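Local coordinates for protein possible hydrolase (Mycobacterium tuberculosis, PDB 6WYN) that hydrolyses carboxylic esters as a monomeric serine esterase, preferring short, straight-chain alkyl esters and probably serving ester or lipid metabolism, at residues 209-212 against 213-217; 223-227 against 228-232. One frame throughout, in Å; residues are numbered along the deposited sequence.

Interaction 1. Residues 209-212 against 213-217; sequences PSFQ and AMLDL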
loop_
_atom_site.group_PDB
_atom_site.type_symbol
_atom_site.label_atom_id
_atom_site.label_comp_id
_atom_site.label_asym_id
_atom_site.label_seq_id
_atom_site.Cartn_x
_atom_site.Cartn_y
_atom_site.Cartn_z
ATOM N N PRO A 209 -20.481 -16.445 3.225
ATOM C CA PRO A 209 -21.033 -17.620 2.565
ATOM C C PRO A 209 -20.412 -17.842 1.183
ATOM O O PRO A 209 -20.405 -18.954 0.708
ATOM C CB PRO A 209 -22.525 -17.279 2.450
ATOM C CG PRO A 209 -22.566 -15.764 2.527
ATOM C CD PRO A 209 -21.480 -15.410 3.516
ATOM N N SER A 210 -19.961 -16.769 0.535
ATOM C CA SER A 210 -19.514 -16.831 -0.868
ATOM C C SER A 210 -18.455 -15.763 -1.120
ATOM O O SER A 210 -18.312 -14.832 -0.287
ATOM C CB SER A 210 -20.682 -16.688 -1.801
ATOM O OG SER A 210 -21.250 -15.398 -1.676
ATOM N N PHE A 211 -17.757 -15.919 -2.239
ATOM C CA PHE A 211 -16.901 -14.876 -2.843
ATOM C C PHE A 211 -17.794 -13.662 -3.142
ATOM O O PHE A 211 -17.413 -12.567 -2.726
ATOM C CB PHE A 211 -16.186 -15.425 -4.084
ATOM C CG PHE A 211 -15.348 -14.403 -4.806
ATOM C CD1 PHE A 211 -14.051 -14.134 -4.408
ATOM C CD2 PHE A 211 -15.857 -13.709 -5.888
ATOM C CE1 PHE A 211 -13.286 -13.182 -5.073
ATOM C CE2 PHE A 211 -15.094 -12.758 -6.552
ATOM C CZ PHE A 211 -13.807 -12.504 -6.149
ATOM N N GLN A 212 -18.956 -13.875 -3.784
ATOM C CA GLN A 212 -19.867 -12.798 -4.256
ATOM C C GLN A 212 -20.215 -11.851 -3.104
ATOM O O GLN A 212 -20.248 -10.663 -3.330
ATOM C CB GLN A 212 -21.129 -13.386 -4.887
ATOM C CG GLN A 212 -22.073 -12.329 -5.465
ATOM C CD GLN A 212 -21.415 -11.554 -6.579
ATOM O OE1 GLN A 212 -20.786 -12.130 -7.462
ATOM N NE2 GLN A 212 -21.529 -10.236 -6.544
ATOM N N ALA A 213 -20.421 -12.359 -1.894
ATOM C CA ALA A 213 -20.776 -11.572 -0.688
ATOM C C ALA A 213 -19.647 -10.603 -0.287
ATOM O O ALA A 213 -19.912 -9.481 0.257
ATOM C CB ALA A 213 -21.062 -12.529 0.444
ATOM N N MET A 214 -18.399 -11.007 -0.494
ATOM C CA MET A 214 -17.266 -10.078 -0.254
ATOM C C MET A 214 -17.239 -9.038 -1.378
ATOM O O MET A 214 -17.094 -7.838 -1.092
ATOM C CB MET A 214 -15.967 -10.883 -0.179
ATOM C CG MET A 214 -16.031 -11.947 0.918
ATOM S SD MET A 214 -14.419 -12.716 1.118
ATOM C CE MET A 214 -13.816 -11.848 2.554
ATOM N N LEU A 215 -17.479 -9.491 -2.610
ATOM C CA LEU A 215 -17.564 -8.617 -3.798
ATOM C C LEU A 215 -18.726 -7.612 -3.636
ATOM O O LEU A 215 -18.492 -6.447 -3.932
ATOM C CB LEU A 215 -17.682 -9.496 -5.036
ATOM C CG LEU A 215 -17.714 -8.733 -6.352
ATOM C CD1 LEU A 215 -16.532 -7.802 -6.503
ATOM C CD2 LEU A 215 -17.791 -9.692 -7.513
ATOM N N ASP A 216 -19.848 -8.001 -3.029
ATOM C CA ASP A 216 -21.052 -7.136 -2.830
ATOM C C ASP A 216 -20.708 -5.973 -1.894
ATOM O O ASP A 216 -21.059 -4.839 -2.206
ATOM C CB ASP A 216 -22.236 -7.965 -2.313
ATOM C CG ASP A 216 -22.906 -8.826 -3.390
ATOM O OD1 ASP A 216 -22.715 -8.547 -4.616
ATOM O OD2 ASP A 216 -23.658 -9.761 -3.010
ATOM N N LEU A 217 -19.967 -6.266 -0.823
ATOM C CA LEU A 217 -19.421 -5.299 0.152
ATOM C C LEU A 217 -18.490 -4.298 -0.552
ATOM O O LEU A 217 -18.618 -3.095 -0.357
ATOM C CB LEU A 217 -18.697 -6.161 1.191
ATOM C CG LEU A 217 -18.822 -5.689 2.629
ATOM C CD1 LEU A 217 -20.291 -5.486 3.003
ATOM C CD2 LEU A 217 -18.128 -6.677 3.572
#

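Interaction 2. Residues 223-227 against 228-232; sequences PHRDV and KSLRR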
loop_
_atom_site.group_PDB
_atom_site.type_symbol
_atom_site.label_atom_id
_atom_site.label_comp_id
_atom_site.label_asym_id
_atom_site.label_seq_id
_atom_site.Cartn_x
_atom_site.Cartn_y
_atom_site.Cartn_z
ATOM N N PRO A 223 -19.277 1.752 -5.939
ATOM C CA PRO A 223 -20.131 1.175 -6.987
ATOM C C PRO A 223 -19.883 1.665 -8.424
ATOM O O PRO A 223 -20.218 0.946 -9.357
ATOM C CB PRO A 223 -21.551 1.463 -6.442
ATOM C CG PRO A 223 -21.366 2.748 -5.648
ATOM C CD PRO A 223 -20.045 2.524 -4.930
ATOM N N HIS A 224 -19.251 2.812 -8.576
ATOM C CA HIS A 224 -18.881 3.458 -9.847
ATOM C C HIS A 224 -17.671 2.791 -10.506
ATOM O O HIS A 224 -17.427 3.095 -11.681
ATOM C CB HIS A 224 -18.620 4.939 -9.607
ATOM C CG HIS A 224 -17.466 5.186 -8.685
ATOM N ND1 HIS A 224 -17.551 4.937 -7.333
ATOM C CD2 HIS A 224 -16.178 5.544 -8.942
ATOM C CE1 HIS A 224 -16.385 5.233 -6.755
ATOM N NE2 HIS A 224 -15.503 5.568 -7.740
ATOM N N ARG A 225 -16.923 1.956 -9.781
ATOM C CA ARG A 225 -15.668 1.328 -10.269
ATOM C C ARG A 225 -16.007 0.033 -11.028
ATOM O O ARG A 225 -16.872 -0.736 -10.604
ATOM C CB ARG A 225 -14.721 1.034 -9.095
ATOM C CG ARG A 225 -13.932 2.245 -8.579
ATOM C CD ARG A 225 -12.487 2.405 -9.063
ATOM N NE ARG A 225 -11.668 1.182 -9.176
ATOM C CZ ARG A 225 -11.286 0.410 -8.157
ATOM N NH1 ARG A 225 -11.599 0.740 -6.914
ATOM N NH2 ARG A 225 -10.594 -0.712 -8.376
ATOM N N ASP A 226 -15.301 -0.189 -12.105
ATOM C CA ASP A 226 -15.414 -1.390 -12.967
ATOM C C ASP A 226 -15.351 -2.641 -12.096
ATOM O O ASP A 226 -14.383 -2.806 -11.322
ATOM C CB ASP A 226 -14.347 -1.336 -14.056
ATOM C CG ASP A 226 -14.421 -2.604 -14.884
ATOM O OD1 ASP A 226 -13.812 -3.639 -14.444
ATOM O OD2 ASP A 226 -15.120 -2.584 -15.907
ATOM N N VAL A 227 -16.363 -3.489 -12.177
ATOM C CA VAL A 227 -16.503 -4.651 -11.281
ATOM C C VAL A 227 -15.454 -5.719 -11.638
ATOM O O VAL A 227 -15.179 -6.521 -10.791
ATOM C CB VAL A 227 -17.938 -5.181 -11.307
ATOM C CG1 VAL A 227 -18.304 -5.727 -12.681
ATOM C CG2 VAL A 227 -18.163 -6.227 -10.261
ATOM N N LYS A 228 -14.839 -5.726 -12.806
ATOM C CA LYS A 228 -13.779 -6.742 -13.055
ATOM C C LYS A 228 -12.536 -6.299 -12.258
ATOM O O LYS A 228 -11.938 -7.167 -11.611
ATOM C CB LYS A 228 -13.554 -6.925 -14.552
ATOM C CG LYS A 228 -12.568 -8.023 -14.946
ATOM C CD LYS A 228 -12.372 -8.218 -16.470
ATOM C CE LYS A 228 -11.290 -7.331 -17.042
ATOM N NZ LYS A 228 -10.736 -7.890 -18.298
ATOM N N SER A 229 -12.234 -4.995 -12.199
ATOM C CA SER A 229 -11.151 -4.467 -11.326
ATOM C C SER A 229 -11.470 -4.764 -9.858
ATOM O O SER A 229 -10.570 -5.250 -9.153
ATOM C CB SER A 229 -10.912 -3.013 -11.556
ATOM O OG SER A 229 -10.445 -2.824 -12.875
ATOM N N LEU A 230 -12.713 -4.527 -9.414
ATOM C CA LEU A 230 -13.081 -4.810 -7.999
ATOM C C LEU A 230 -12.936 -6.305 -7.673
ATOM O O LEU A 230 -12.425 -6.623 -6.570
ATOM C CB LEU A 230 -14.505 -4.336 -7.718
ATOM C CG LEU A 230 -14.738 -2.827 -7.815
ATOM C CD1 LEU A 230 -16.201 -2.486 -7.489
ATOM C CD2 LEU A 230 -13.781 -2.047 -6.902
ATOM N N ARG A 231 -13.405 -7.171 -8.567
ATOM C CA ARG A 231 -13.350 -8.656 -8.427
ATOM C C ARG A 231 -11.877 -9.089 -8.267
ATOM O O ARG A 231 -11.580 -9.955 -7.437
ATOM C CB ARG A 231 -14.013 -9.266 -9.669
ATOM C CG ARG A 231 -14.017 -10.785 -9.718
ATOM C CD ARG A 231 -14.763 -11.394 -10.909
ATOM N NE ARG A 231 -16.145 -10.906 -11.011
ATOM C CZ ARG A 231 -17.229 -11.432 -10.400
ATOM N NH1 ARG A 231 -17.126 -12.506 -9.622
ATOM N NH2 ARG A 231 -18.426 -10.873 -10.583
ATOM N N ARG A 232 -10.992 -8.525 -9.093
ATOM C CA ARG A 232 -9.546 -8.878 -9.038
ATOM C C ARG A 232 -9.005 -8.491 -7.660
ATOM O O ARG A 232 -8.265 -9.298 -7.064
ATOM C CB ARG A 232 -8.815 -8.118 -10.147
ATOM C CG ARG A 232 -7.315 -8.359 -10.225
ATOM C CD ARG A 232 -6.844 -8.285 -11.664
ATOM N NE ARG A 232 -6.490 -6.953 -12.133
ATOM C CZ ARG A 232 -7.274 -6.152 -12.848
ATOM N NH1 ARG A 232 -8.496 -6.534 -13.178
ATOM N NH2 ARG A 232 -6.836 -4.964 -13.224
#

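Interaction 1. Residues 209-212 against 213-217
S210 stands at the N-cap position of helix 211-221: its OG accepts a hydrogen bond from A213 N at 3.2 Å, with an N-H...O angle of 150°. With chi1 at 65°, OG sits between the backbone N and the carbonyl carbon of S210, which turns it back over the first helical turn. Backbone bonds continue the turn. F211 O accepts from L215 N at 3.1 Å and, weakly, from M214 N, while Q212 O takes D216 N at 2.7 Å. S210 O is buried here without a partner.

One polar side-chain pair spans the same turn. Q212 NE2 donates to D216 OD1 at 2.8 Å; the acceptor lies almost in the amide plane, yet NE2 meets OD1 from above the carboxylate plane, and the amide and carboxylate planes lie 52° apart. Q212 is bent at chi2, and this bend folds its amide along the helix toward D216.

Two apolar contacts flank the turn. P209 CG lies 4.1 Å from A213 CB, and the F211 ring meets L215 through CE2 and CD2 at 4.2 Å. Outside the turn, F211 makes an edge-to-face contact with W246, and M214 packs on W246 and W248. The S210 bond to the third residue after it is the serine N-cap of an alpha-helix, here opening helix 211-221.

Interaction 2. Residues 223-227 against 228-232
K228 meets D226 through its backbone: K228 N approaches D226 OD1 at 2.8 Å, but the N-H...O angle of 127° makes this a weak bond. The K228 side chain runs on from there toward helix 49-55, where it packs on E51.

S229 supplies the straighter capping bond. Its N donates to the same D226 OD1 at 3.1 Å, with an angle of 158°; OD1 receives it on its anti lone pair, the one turned away from the other carboxylate oxygen. One oxygen thus gathers two amides of the first turn. CG of D226 is anti to the backbone N (chi1 177°), which swings the carboxylate over these N-H groups; their partial positive charge would be expected to stabilise its anionic form. S229 CB also lies near R225 NH2.

L230 is the buried residue of the contact. Its N donates to D226 O at 3.1 Å, in the carbonyl plane, the first regular i to i+4 bond. Its side chain crosses that of R225 obliquely: CD2 rests over one face of the guanidinium, offset toward the rim, and comes to 3.5 Å from NH1, while CD1 approaches R225 O at 3.6 Å. Bends at chi2 and chi3 of R225 fold the guanidinium back over this methyl. NH1 also has a long, weak ion pair with D315, and the R225 side chain lies about 10 Å from that of the inferred active-site H310.

R231 N closes the next turn on V227 O at 2.9 Å, and R231 CB touches the same oxygen at 3.2 Å. R232 lies beyond this contact, where it forms a salt bridge with E51. D226 is an aspartate N-cap, fastening the start of helix 227-237 to the loop before it.

How the interactions relate
From the N terminus, interaction 1 comes first and closes the opening turn of helix 211-221; the chain then runs down that helix into the loop where interaction 2 starts, which closes the first turn of helix 227-237. The two are in series, neither nested nor crossed. Their centres lie about 13 Å apart, but the helices touch directly: L215 CD2 lies 3.4 Å from R231 NH2, F211 CZ 3.6 Å from R231 O, and L215 CD1 4.1 Å from L230 C. The first turn of helix 211-221 thereby packs on helix 227-237 around L230 and R231, while V227 at the start of the latter touches I219 further along the former. Helix 49-55 borders interaction 2, strand 246-248 interaction 1.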